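Local structure of cell division GTPase FtsZ, diverged (Clostridium botulinum C, 3V3T) at residues 245-250 with 267-272; 207-212 with 283-288; 223-228 with 258-263; 213-218 with 279-284. The protein is a diverged member of the tubulin/FtsZ family, related to TubZ, with a GTPase-type domain followed by a tubulin-like C-terminal domain. The protein carries 1 engineered substitution. All blocks are in the same frame, centred on the assembly; numbering follows the deposited sequence. Where two conformers were deposited one is given.

Contact 1 of 4, residues 245-250 with 267-272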
loop_
_atom_site.group_PDB
_atom_site.type_symbol
_atom_site.label_atom_id
_atom_site.label_comp_id
_atom_site.label_asym_id
_atom_site.label_seq_id
_atom_site.Cartn_x
_atom_site.Cartn_y
_atom_site.Cartn_z
ATOM N N CYS A 245 -2.509 8.507 15.232
ATOM C CA CYS A 245 -1.769 8.589 13.988
ATOM C C CYS A 245 -0.969 9.877 13.992
ATOM O O CYS A 245 -1.004 10.638 14.952
ATOM C CB CYS A 245 -2.690 8.513 12.768
ATOM S SG CYS A 245 -3.923 9.790 12.699
ATOM N N GLU A 246 -0.246 10.123 12.913
ATOM C CA GLU A 246 0.635 11.279 12.862
ATOM C C GLU A 246 -0.056 12.441 12.140
ATOM O O GLU A 246 -0.411 13.437 12.761
ATOM C CB GLU A 246 1.957 10.878 12.190
ATOM C CG GLU A 246 3.211 11.301 12.948
ATOM C CD GLU A 246 3.230 10.841 14.399
ATOM O OE1 GLU A 246 2.709 9.752 14.702
ATOM O OE2 GLU A 246 3.776 11.578 15.239
ATOM N N PHE A 247 -0.243 12.320 10.831
ATOM C CA PHE A 247 -0.990 13.325 10.080
ATOM C C PHE A 247 -2.286 12.702 9.574
ATOM O O PHE A 247 -2.292 11.562 9.114
ATOM C CB PHE A 247 -0.206 13.828 8.873
ATOM C CG PHE A 247 1.070 14.532 9.214
ATOM C CD1 PHE A 247 1.304 15.004 10.490
ATOM C CD2 PHE A 247 2.035 14.736 8.241
ATOM C CE1 PHE A 247 2.479 15.667 10.797
ATOM C CE2 PHE A 247 3.208 15.397 8.540
ATOM C CZ PHE A 247 3.431 15.865 9.819
ATOM N N MET A 248 -3.378 13.456 9.672
ATOM C CA MET A 248 -4.658 13.016 9.154
ATOM C C MET A 248 -5.163 13.976 8.088
ATOM O O MET A 248 -5.066 15.188 8.242
ATOM C CB MET A 248 -5.669 12.903 10.288
ATOM C CG MET A 248 -7.033 12.453 9.851
ATOM S SD MET A 248 -8.160 12.285 11.265
ATOM C CE MET A 248 -7.491 10.843 12.058
ATOM N N GLY A 249 -5.658 13.428 6.983
ATOM C CA GLY A 249 -6.254 14.239 5.939
ATOM C C GLY A 249 -7.744 13.987 5.857
ATOM O O GLY A 249 -8.188 12.835 5.855
ATOM N N ILE A 250 -8.524 15.061 5.802
ATOM C CA ILE A 250 -9.975 14.946 5.793
ATOM C C ILE A 250 -10.563 15.778 4.665
ATOM O O ILE A 250 -10.413 16.994 4.647
ATOM C CB ILE A 250 -10.571 15.428 7.134
ATOM C CG1 ILE A 250 -10.093 14.537 8.282
ATOM C CG2 ILE A 250 -12.100 15.448 7.087
ATOM C CD1 ILE A 250 -10.414 15.099 9.644
ATOM N N TYR A 267 -6.251 9.631 16.943
ATOM C CA TYR A 267 -5.949 11.024 17.247
ATOM C C TYR A 267 -4.625 11.437 16.595
ATOM O O TYR A 267 -3.572 10.888 16.908
ATOM C CB TYR A 267 -5.948 11.228 18.763
ATOM C CG TYR A 267 -7.349 11.147 19.330
ATOM C CD1 TYR A 267 -8.156 12.279 19.404
ATOM C CD2 TYR A 267 -7.881 9.939 19.752
ATOM C CE1 TYR A 267 -9.449 12.207 19.893
ATOM C CE2 TYR A 267 -9.172 9.859 20.246
ATOM C CZ TYR A 267 -9.950 10.993 20.314
ATOM O OH TYR A 267 -11.236 10.915 20.801
ATOM N N PRO A 268 -4.680 12.385 15.654
ATOM C CA PRO A 268 -3.466 12.806 14.939
ATOM C C PRO A 268 -2.774 13.938 15.689
ATOM O O PRO A 268 -3.397 14.546 16.550
ATOM C CB PRO A 268 -4.021 13.328 13.621
ATOM C CG PRO A 268 -5.353 13.943 14.036
ATOM C CD PRO A 268 -5.877 13.093 15.179
ATOM N N ARG A 269 -1.508 14.205 15.385
ATOM C CA ARG A 269 -0.859 15.370 15.974
ATOM C C ARG A 269 -1.019 16.554 15.029
ATOM O O ARG A 269 -0.766 17.693 15.391
ATOM C CB ARG A 269 0.611 15.100 16.312
ATOM C CG ARG A 269 1.474 14.806 15.127
ATOM C CD ARG A 269 2.911 14.630 15.558
ATOM N NE ARG A 269 3.762 15.661 14.983
ATOM C CZ ARG A 269 4.496 15.507 13.886
ATOM N NH1 ARG A 269 4.501 14.345 13.241
ATOM N NH2 ARG A 269 5.235 16.516 13.441
ATOM N N ARG A 270 -1.474 16.269 13.817
ATOM C CA ARG A 270 -1.737 17.317 12.846
ATOM C C ARG A 270 -2.785 16.913 11.822
ATOM O O ARG A 270 -2.757 15.798 11.282
ATOM C CB ARG A 270 -0.459 17.683 12.107
ATOM C CG ARG A 270 -0.695 18.718 11.046
ATOM C CD ARG A 270 0.430 19.691 11.034
ATOM N NE ARG A 270 1.710 19.027 10.815
ATOM C CZ ARG A 270 2.882 19.618 11.021
ATOM N NH1 ARG A 270 2.912 20.875 11.455
ATOM N NH2 ARG A 270 4.017 18.968 10.801
ATOM N N THR A 271 -3.684 17.841 11.524
ATOM C CA THR A 271 -4.768 17.581 10.583
ATOM C C THR A 271 -4.771 18.606 9.449
ATOM O O THR A 271 -4.541 19.788 9.680
ATOM C CB THR A 271 -6.136 17.646 11.295
ATOM O OG1 THR A 271 -6.168 16.678 12.350
ATOM C CG2 THR A 271 -7.249 17.355 10.320
ATOM N N PHE A 272 -5.014 18.135 8.229
ATOM C CA PHE A 272 -5.301 19.007 7.100
ATOM C C PHE A 272 -6.740 18.715 6.698
ATOM O O PHE A 272 -7.074 17.570 6.379
ATOM C CB PHE A 272 -4.382 18.709 5.902
ATOM C CG PHE A 272 -2.948 18.436 6.273
ATOM C CD1 PHE A 272 -2.163 19.416 6.831
ATOM C CD2 PHE A 272 -2.389 17.197 6.046
ATOM C CE1 PHE A 272 -0.852 19.161 7.168
ATOM C CE2 PHE A 272 -1.079 16.936 6.379
ATOM C CZ PHE A 272 -0.308 17.924 6.942
#

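Contact 2 of 4, residues 207-212 with 283-288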
loop_
_atom_site.group_PDB
_atom_site.type_symbol
_atom_site.label_atom_id
_atom_site.label_comp_id
_atom_site.label_asym_id
_atom_site.label_seq_id
_atom_site.Cartn_x
_atom_site.Cartn_y
_atom_site.Cartn_z
ATOM N N LEU A 207 1.734 11.628 1.963
ATOM C CA LEU A 207 2.419 10.612 1.184
ATOM C C LEU A 207 3.795 10.264 1.740
ATOM O O LEU A 207 4.250 9.126 1.629
ATOM C CB LEU A 207 2.622 11.114 -0.240
ATOM C CG LEU A 207 1.613 10.725 -1.310
ATOM C CD1 LEU A 207 1.985 11.424 -2.627
ATOM C CD2 LEU A 207 1.541 9.200 -1.471
ATOM N N THR A 208 4.469 11.248 2.320
ATOM C CA THR A 208 5.833 11.024 2.767
ATOM C C THR A 208 5.927 10.633 4.245
ATOM O O THR A 208 7.020 10.371 4.748
ATOM C CB THR A 208 6.761 12.228 2.428
ATOM O OG1 THR A 208 6.298 13.423 3.073
ATOM C CG2 THR A 208 6.795 12.457 0.930
ATOM N N MET A 209 4.781 10.574 4.925
ATOM C CA MET A 209 4.756 10.172 6.331
ATOM C C MET A 209 5.056 8.683 6.452
ATOM O O MET A 209 4.526 7.875 5.700
ATOM C CB MET A 209 3.402 10.474 6.970
ATOM C CG MET A 209 3.253 9.911 8.372
ATOM S SD MET A 209 4.435 10.606 9.548
ATOM C CE MET A 209 4.006 12.334 9.535
ATOM N N LYS A 210 5.912 8.330 7.404
ATOM C CA LYS A 210 6.377 6.962 7.531
ATOM C C LYS A 210 5.449 6.141 8.413
ATOM O O LYS A 210 4.591 6.684 9.099
ATOM C CB LYS A 210 7.789 6.925 8.100
ATOM C CG LYS A 210 8.762 7.867 7.418
ATOM C CD LYS A 210 8.873 7.572 5.942
ATOM C CE LYS A 210 9.937 8.467 5.334
ATOM N NZ LYS A 210 11.023 8.735 6.331
ATOM N N LYS A 211 5.660 4.828 8.391
ATOM C CA LYS A 211 4.795 3.875 9.062
ATOM C C LYS A 211 3.529 3.692 8.252
ATOM O O LYS A 211 3.516 3.869 7.021
ATOM C CB LYS A 211 4.490 4.334 10.490
ATOM C CG LYS A 211 5.734 4.272 11.386
ATOM C CD LYS A 211 5.790 5.419 12.387
ATOM C CE LYS A 211 5.010 5.133 13.649
ATOM N NZ LYS A 211 4.950 6.356 14.522
ATOM N N SER A 212 2.448 3.373 8.942
ATOM C CA SER A 212 1.286 2.854 8.263
ATOM C C SER A 212 0.245 3.893 7.920
ATOM O O SER A 212 -0.101 4.759 8.713
ATOM C CB SER A 212 0.660 1.707 9.060
ATOM O OG SER A 212 0.895 0.497 8.387
ATOM N N VAL A 283 -7.759 10.131 5.396
ATOM C CA VAL A 283 -6.481 9.471 5.264
ATOM C C VAL A 283 -5.729 9.618 6.570
ATOM O O VAL A 283 -5.459 10.738 7.005
ATOM C CB VAL A 283 -5.651 10.113 4.146
ATOM C CG1 VAL A 283 -4.321 9.370 3.983
ATOM C CG2 VAL A 283 -6.443 10.103 2.848
ATOM N N ALA A 284 -5.409 8.488 7.196
ATOM C CA ALA A 284 -4.663 8.476 8.446
ATOM C C ALA A 284 -3.268 7.905 8.204
ATOM O O ALA A 284 -3.136 6.793 7.701
ATOM C CB ALA A 284 -5.404 7.657 9.495
ATOM N N THR A 285 -2.234 8.666 8.554
ATOM C CA THR A 285 -0.862 8.252 8.273
ATOM C C THR A 285 -0.033 8.215 9.549
ATOM O O THR A 285 -0.336 8.904 10.508
ATOM C CB THR A 285 -0.184 9.226 7.277
ATOM O OG1 THR A 285 -0.042 10.511 7.894
ATOM C CG2 THR A 285 -1.030 9.378 6.014
ATOM N N GLY A 286 1.022 7.416 9.561
ATOM C CA GLY A 286 1.883 7.323 10.724
ATOM C C GLY A 286 1.335 6.392 11.792
ATOM O O GLY A 286 1.744 6.458 12.944
ATOM N N ILE A 287 0.403 5.524 11.413
ATOM C CA ILE A 287 -0.150 4.553 12.344
ATOM C C ILE A 287 0.883 3.481 12.643
ATOM O O ILE A 287 1.581 3.012 11.736
ATOM C CB ILE A 287 -1.403 3.872 11.742
ATOM C CG1 ILE A 287 -2.543 4.875 11.596
ATOM C CG2 ILE A 287 -1.848 2.700 12.594
ATOM C CD1 ILE A 287 -3.715 4.365 10.745
ATOM N N GLU A 288 0.985 3.062 13.897
ATOM C CA GLU A 288 1.892 1.953 14.194
ATOM C C GLU A 288 1.573 0.791 13.258
ATOM O O GLU A 288 0.417 0.432 13.101
ATOM C CB GLU A 288 1.774 1.512 15.648
ATOM C CG GLU A 288 3.102 1.144 16.266
ATOM C CD GLU A 288 4.083 2.301 16.244
ATOM O OE1 GLU A 288 3.658 3.447 16.518
ATOM O OE2 GLU A 288 5.275 2.069 15.939
#

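Contact 3 of 4, residues 223-228 with 258-263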
loop_
_atom_site.group_PDB
_atom_site.type_symbol
_atom_site.label_atom_id
_atom_site.label_comp_id
_atom_site.label_asym_id
_atom_site.label_seq_id
_atom_site.Cartn_x
_atom_site.Cartn_y
_atom_site.Cartn_z
ATOM N N ASP A 223 -25.093 8.879 10.864
ATOM C CA ASP A 223 -24.246 9.491 11.872
ATOM C C ASP A 223 -22.769 9.268 11.502
ATOM O O ASP A 223 -22.372 8.178 11.087
ATOM C CB ASP A 223 -24.568 8.887 13.237
ATOM C CG ASP A 223 -23.617 9.342 14.318
ATOM O OD1 ASP A 223 -23.999 10.233 15.098
ATOM O OD2 ASP A 223 -22.489 8.806 14.402
ATOM N N ILE A 224 -21.955 10.305 11.643
ATOM C CA ILE A 224 -20.587 10.233 11.157
ATOM C C ILE A 224 -19.743 9.203 11.915
ATOM O O ILE A 224 -18.912 8.534 11.317
ATOM C CB ILE A 224 -19.905 11.621 11.131
ATOM C CG1 ILE A 224 -18.543 11.526 10.450
ATOM C CG2 ILE A 224 -19.759 12.193 12.532
ATOM C CD1 ILE A 224 -17.941 12.869 10.187
ATOM N N GLN A 225 -19.974 9.052 13.219
ATOM C CA GLN A 225 -19.280 8.011 13.981
ATOM C C GLN A 225 -19.682 6.603 13.513
ATOM O O GLN A 225 -18.835 5.709 13.400
ATOM C CB GLN A 225 -19.523 8.159 15.483
ATOM C CG GLN A 225 -18.892 9.393 16.114
ATOM C CD GLN A 225 -19.068 9.437 17.630
ATOM O OE1 GLN A 225 -18.517 8.611 18.359
ATOM N NE2 GLN A 225 -19.839 10.407 18.106
ATOM N N VAL A 226 -20.968 6.415 13.228
ATOM C CA VAL A 226 -21.456 5.129 12.744
ATOM C C VAL A 226 -20.915 4.816 11.351
ATOM O O VAL A 226 -20.492 3.697 11.078
ATOM C CB VAL A 226 -23.019 5.057 12.742
ATOM C CG1 VAL A 226 -23.508 3.717 12.204
ATOM C CG2 VAL A 226 -23.557 5.304 14.135
ATOM N N ALA A 227 -20.927 5.808 10.471
ATOM C CA ALA A 227 -20.446 5.609 9.106
ATOM C C ALA A 227 -18.962 5.235 9.074
ATOM O O ALA A 227 -18.542 4.418 8.266
ATOM C CB ALA A 227 -20.695 6.841 8.270
ATOM N N LEU A 228 -18.170 5.837 9.949
ATOM C CA LEU A 228 -16.731 5.579 9.953
ATOM C C LEU A 228 -16.435 4.226 10.578
ATOM O O LEU A 228 -15.484 3.533 10.191
ATOM C CB LEU A 228 -15.972 6.697 10.682
ATOM C CG LEU A 228 -15.671 7.858 9.736
ATOM C CD1 LEU A 228 -15.185 9.081 10.475
ATOM C CD2 LEU A 228 -14.653 7.398 8.702
ATOM N N VAL A 258 -14.906 17.241 13.140
ATOM C CA VAL A 258 -13.587 16.627 13.038
ATOM C C VAL A 258 -13.189 15.889 14.312
ATOM O O VAL A 258 -12.421 14.932 14.263
ATOM C CB VAL A 258 -12.523 17.669 12.682
ATOM C CG1 VAL A 258 -11.163 17.215 13.151
ATOM C CG2 VAL A 258 -12.524 17.922 11.185
ATOM N N GLU A 259 -13.719 16.318 15.452
ATOM C CA GLU A 259 -13.412 15.636 16.707
ATOM C C GLU A 259 -14.045 14.242 16.773
ATOM O O GLU A 259 -13.511 13.342 17.415
ATOM C CB GLU A 259 -13.828 16.471 17.922
ATOM C CG GLU A 259 -12.943 16.229 19.139
ATOM C CD GLU A 259 -11.481 16.585 18.875
ATOM O OE1 GLU A 259 -11.218 17.483 18.040
ATOM O OE2 GLU A 259 -10.595 15.964 19.502
ATOM N N ALA A 260 -15.183 14.064 16.111
ATOM C CA ALA A 260 -15.836 12.762 16.076
ATOM C C ALA A 260 -15.112 11.783 15.149
ATOM O O ALA A 260 -15.140 10.579 15.371
ATOM C CB ALA A 260 -17.303 12.904 15.672
ATOM N N ILE A 261 -14.473 12.298 14.105
ATOM C CA ILE A 261 -13.718 11.447 13.196
ATOM C C ILE A 261 -12.487 10.930 13.909
ATOM O O ILE A 261 -12.163 9.753 13.819
ATOM C CB ILE A 261 -13.278 12.206 11.922
ATOM C CG1 ILE A 261 -14.497 12.590 11.076
ATOM C CG2 ILE A 261 -12.263 11.374 11.108
ATOM C CD1 ILE A 261 -14.160 13.404 9.858
ATOM N N LYS A 262 -11.795 11.824 14.607
ATOM C CA LYS A 262 -10.616 11.454 15.378
ATOM C C LYS A 262 -11.009 10.431 16.438
ATOM O O LYS A 262 -10.244 9.528 16.781
ATOM C CB LYS A 262 -10.011 12.697 16.033
ATOM C CG LYS A 262 -9.430 13.700 15.044
ATOM C CD LYS A 262 -8.994 14.981 15.738
ATOM C CE LYS A 262 -8.425 15.976 14.736
ATOM N NZ LYS A 262 -8.108 17.310 15.333
ATOM N N SER A 263 -12.228 10.568 16.938
ATOM C CA SER A 263 -12.726 9.669 17.961
ATOM C C SER A 263 -12.771 8.230 17.450
ATOM O O SER A 263 -12.471 7.279 18.182
ATOM C CB SER A 263 -14.109 10.126 18.428
ATOM O OG SER A 263 -14.671 9.190 19.326
#

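Contact 4 of 4, residues 213-218 with 279-284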
loop_
_atom_site.group_PDB
_atom_site.type_symbol
_atom_site.label_atom_id
_atom_site.label_comp_id
_atom_site.label_asym_id
_atom_site.label_seq_id
_atom_site.Cartn_x
_atom_site.Cartn_y
_atom_site.Cartn_z
ATOM N N ASN A 213 -0.261 3.748 6.710
ATOM C CA ASN A 213 -1.279 4.634 6.217
ATOM C C ASN A 213 -2.579 3.839 5.980
ATOM O O ASN A 213 -2.557 2.683 5.558
ATOM C CB ASN A 213 -0.761 5.360 4.960
ATOM C CG ASN A 213 0.430 6.307 5.260
ATOM O OD1 ASN A 213 1.012 6.302 6.362
ATOM N ND2 ASN A 213 0.796 7.118 4.264
ATOM N N VAL A 214 -3.715 4.449 6.317
ATOM C CA VAL A 214 -5.015 3.826 6.057
ATOM C C VAL A 214 -5.945 4.877 5.405
ATOM O O VAL A 214 -5.985 6.031 5.830
ATOM C CB VAL A 214 -5.646 3.231 7.346
ATOM C CG1 VAL A 214 -7.128 2.926 7.144
ATOM C CG2 VAL A 214 -4.912 1.968 7.751
ATOM N N ILE A 215 -6.656 4.483 4.350
ATOM C CA ILE A 215 -7.562 5.388 3.645
ATOM C C ILE A 215 -8.984 4.892 3.859
ATOM O O ILE A 215 -9.263 3.719 3.619
ATOM C CB ILE A 215 -7.262 5.411 2.117
ATOM C CG1 ILE A 215 -5.793 5.748 1.857
ATOM C CG2 ILE A 215 -8.195 6.382 1.389
ATOM C CD1 ILE A 215 -5.382 5.645 0.400
ATOM N N LEU A 216 -9.874 5.772 4.312
ATOM C CA LEU A 216 -11.275 5.405 4.546
ATOM C C LEU A 216 -12.234 6.292 3.780
ATOM O O LEU A 216 -12.060 7.503 3.735
ATOM C CB LEU A 216 -11.626 5.523 6.028
ATOM C CG LEU A 216 -10.767 4.710 7.005
ATOM C CD1 LEU A 216 -11.031 5.160 8.445
ATOM C CD2 LEU A 216 -11.040 3.222 6.842
ATOM N N GLU A 217 -13.259 5.691 3.191
ATOM C CA GLU A 217 -14.379 6.463 2.681
ATOM C C GLU A 217 -15.683 6.071 3.388
ATOM O O GLU A 217 -15.924 4.899 3.679
ATOM C CB GLU A 217 -14.469 6.359 1.158
ATOM C CG GLU A 217 -13.331 7.107 0.457
ATOM C CD GLU A 217 -13.379 7.011 -1.054
ATOM O OE1 GLU A 217 -14.336 6.429 -1.593
ATOM O OE2 GLU A 217 -12.452 7.523 -1.715
ATOM N N PHE A 218 -16.514 7.063 3.681
ATOM C CA PHE A 218 -17.719 6.820 4.452
ATOM C C PHE A 218 -18.947 7.503 3.880
ATOM O O PHE A 218 -18.842 8.463 3.111
ATOM C CB PHE A 218 -17.527 7.219 5.915
ATOM C CG PHE A 218 -17.301 8.687 6.128
ATOM C CD1 PHE A 218 -18.352 9.519 6.485
ATOM C CD2 PHE A 218 -16.026 9.231 6.007
ATOM C CE1 PHE A 218 -18.145 10.881 6.700
ATOM C CE2 PHE A 218 -15.803 10.578 6.221
ATOM C CZ PHE A 218 -16.868 11.411 6.571
ATOM N N LYS A 279 -16.786 12.833 -2.619
ATOM C CA LYS A 279 -16.711 11.775 -1.615
ATOM C C LYS A 279 -16.326 12.264 -0.230
ATOM O O LYS A 279 -15.913 13.406 -0.052
ATOM C CB LYS A 279 -15.741 10.678 -2.074
ATOM C CG LYS A 279 -16.264 9.887 -3.264
ATOM C CD LYS A 279 -15.357 8.742 -3.642
ATOM C CE LYS A 279 -15.977 7.903 -4.742
ATOM N NZ LYS A 279 -15.063 6.816 -5.184
ATOM N N ASN A 280 -16.480 11.390 0.758
ATOM C CA ASN A 280 -16.016 11.683 2.106
ATOM C C ASN A 280 -14.876 10.760 2.448
ATOM O O ASN A 280 -15.045 9.539 2.550
ATOM C CB ASN A 280 -17.137 11.532 3.125
ATOM C CG ASN A 280 -18.289 12.444 2.841
ATOM O OD1 ASN A 280 -18.190 13.662 3.015
ATOM N ND2 ASN A 280 -19.397 11.866 2.386
ATOM N N ILE A 281 -13.701 11.342 2.610
ATOM C CA ILE A 281 -12.512 10.531 2.716
ATOM C C ILE A 281 -11.614 10.983 3.860
ATOM O O ILE A 281 -11.396 12.176 4.067
ATOM C CB ILE A 281 -11.769 10.479 1.357
ATOM C CG1 ILE A 281 -10.419 9.767 1.491
ATOM C CG2 ILE A 281 -11.587 11.857 0.798
ATOM C CD1 ILE A 281 -9.756 9.480 0.143
ATOM N N VAL A 282 -11.138 10.007 4.625
ATOM C CA VAL A 282 -10.160 10.234 5.669
ATOM C C VAL A 282 -8.895 9.450 5.341
ATOM O O VAL A 282 -8.938 8.249 5.055
ATOM C CB VAL A 282 -10.670 9.740 7.044
ATOM C CG1 VAL A 282 -9.639 10.041 8.141
ATOM C CG2 VAL A 282 -12.028 10.348 7.372
ATOM N N VAL A 283 -7.759 10.131 5.396
ATOM C CA VAL A 283 -6.481 9.471 5.264
ATOM C C VAL A 283 -5.729 9.618 6.570
ATOM O O VAL A 283 -5.459 10.738 7.005
ATOM C CB VAL A 283 -5.651 10.113 4.146
ATOM C CG1 VAL A 283 -4.321 9.370 3.983
ATOM C CG2 VAL A 283 -6.443 10.103 2.848
ATOM N N ALA A 284 -5.409 8.488 7.196
ATOM C CA ALA A 284 -4.663 8.476 8.446
ATOM C C ALA A 284 -3.268 7.905 8.204
ATOM O O ALA A 284 -3.136 6.793 7.701
ATOM C CB ALA A 284 -5.404 7.657 9.495
#

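Contact 1 of 4, residues 245-250 with 267-272
The backbone oxygen E246 O is gripped by two amides of the facing chain, R269 N at 2.9 Å and R270 N more distantly, at the start of a parallel strand pair. Strands 247-252 and 270-275 are joined through helix 258-265 as a beta-alpha-beta crossover, and the pair continues with M248 N to R270 O, F272 N to M248 O and I250 N to F272 O. E246 and F247 both face T285 of the next strand, a classic beta bulge. On the face carrying F247, R270 and F272, the F247 ring has F272 CZ over one side; the edge of F272 points at it with the planes 69° apart and the centroids 5.7 Å apart. The R269 guanidinium lays one face on F247 CE1, its plane turned 43° from the ring, and forms a salt bridge, R269 NH1 to E246 OE2 at 3.5 Å, whose hydrogen bond is weak. L206 of helix 200-208 also packs on both phenylalanines. P268 CB touches C245 SG and M248 CB, each at 3.7 Å; M248 points to the face opposite F247. R270 runs alongside F247 and brings R270 NH2 to 3.3 Å from F247 CZ, which lies at the guanidinium edge.

Contact 2 of 4, residues 207-212 with 283-288
With CG anti to the backbone nitrogen (chi1 172°) and a bend at chi2, M209 lays its CB and CG along T285, M209 CG coming to 3.4 Å from T285 OG1. The OG1 of T285 meets these methylene carbons while it is hydrogen-bonded to F247 O of the adjoining strand. K211 CB lies 3.4 Å from I287 O, and the chain then bends at chi2 and chi3, taking K211 NZ to a long salt bridge with E288 OE1 at 3.8 Å. Its CE passes equally near G286 O and that carboxylate oxygen. S212 and I287 form an antiparallel hydrogen-bonded pair: S212 N gives to I287 O and I287 N to S212 O, both at 2.9 Å and both on a carbonyl lone pair. This ties the start of strand 211-217 to the far part of strand 281-287. The S212 hydroxyl is bonded to Q290 OE1, just past the second segment. G286 CA sends its hydrogen to K210 O at 3.2 Å. The chain turns a corner at G286, whose positive phi of 82° belongs to the bulged conformation. G286 and I287 together face the single residue S212, which is the signature of a G1 beta bulge.

Contact 3 of 4, residues 223-228 with 258-263
Two helices of the tubulin-like C-terminal domain, 224-233 and 258-265, meet here through apolar side chains. The short segments 224-228 and 258-263 run at 34° to each other with their axes 9.2 Å apart, and the backbones come nearest at Q225 and A260. I261 is the hub: its CG1 touches I224 CD1 and L228 CD1, both at 3.6 Å, so the two branches on successive turns of the first helix close on one carbon. I224 reaches across because its CG1 stands anti to the backbone nitrogen (chi1 -173°), and its side chain crosses that of I261 at about a right angle. A260 CB lies where the backbones come nearest, beside I224 CG2 at 4.0 Å and Q225 CG at 3.9 Å. The first helix is capped by D223 at the N-cap, whose OD2 accepts from V226 N at 3.1 Å with its anti lone pair and, weakly, from Q225 N. I224 and L228 also pack on F218, while I261 rests on I250 of strand 247-252, placing the pair of helices against the same side of the sheet.

Contact 4 of 4, residues 213-218 with 279-284
F218 lays one ring face over N280, whose CB sits 3.5 Å from the F218 ring centroid and 17° off its normal, a CH-pi contact. F218 CG stands between its backbone N and carbonyl carbon (chi1 65°), which swings the ring back over the partner strand. The amide of N280 is turned only 29° from the ring plane, although the two side chains cross at about a right angle, and its OD1 is hydrogen-bonded to T253 N. F218 CE2 also touches V282 CG2 at 4.0 Å. The two strands run antiparallel. V214 with A284 and L216 with V282 are hydrogen-bonded pairs, each closed by two nearly straight N-H to O bonds, including L216 N to V282 O at 2.8 Å. I215 with V283, between them, and E217 with I281, just beyond L216/V282, are non-hydrogen-bonded pairs. F218 N still reaches N280 O at 3.1 Å, extending the pairing beyond the last bridge. On the face of I215, I281 and V283, I215 CG2 lies alongside I281 CD1 at 3.7 Å. E217 stretches out on this face and E217 OE1 meets K279 NZ in a long salt bridge of 3.7 Å; the stronger partner of K279 is D185, though the lysine is poorly ordered. L182 and F186 of helix 172-187 cover this face. On the face of L216 and V282, L216 packs on helix 224-233 and V282 touches M248 of strand 247-252, the next strand of the sheet. F218 meets I224 and L228 of helix 224-233.

How the contacts relate
Contacts 1, 2 and 4 follow one sheet, in which strand 281-287 lies between 211-217 and 247-252, with 270-275 at this edge of the sheet. Contact 4 pairs the first two of these strands and contact 2 continues the same pair, sharing V283 and A284; their centres are 12 Å apart. Contact 1 joins on the other edge of strand 281-287, with G249 N 2.7 Å from V283 O and E246 N 2.7 Å from T285 O. Contact 3 packs helices against this sheet: L228 CD2 is 3.5 Å from F218 CD2 of contact 4, and K262 CG is 3.6 Å from P268 CD of contact 1. Contacts 2 and 3 do not touch, their nearest atoms being about 7 Å apart.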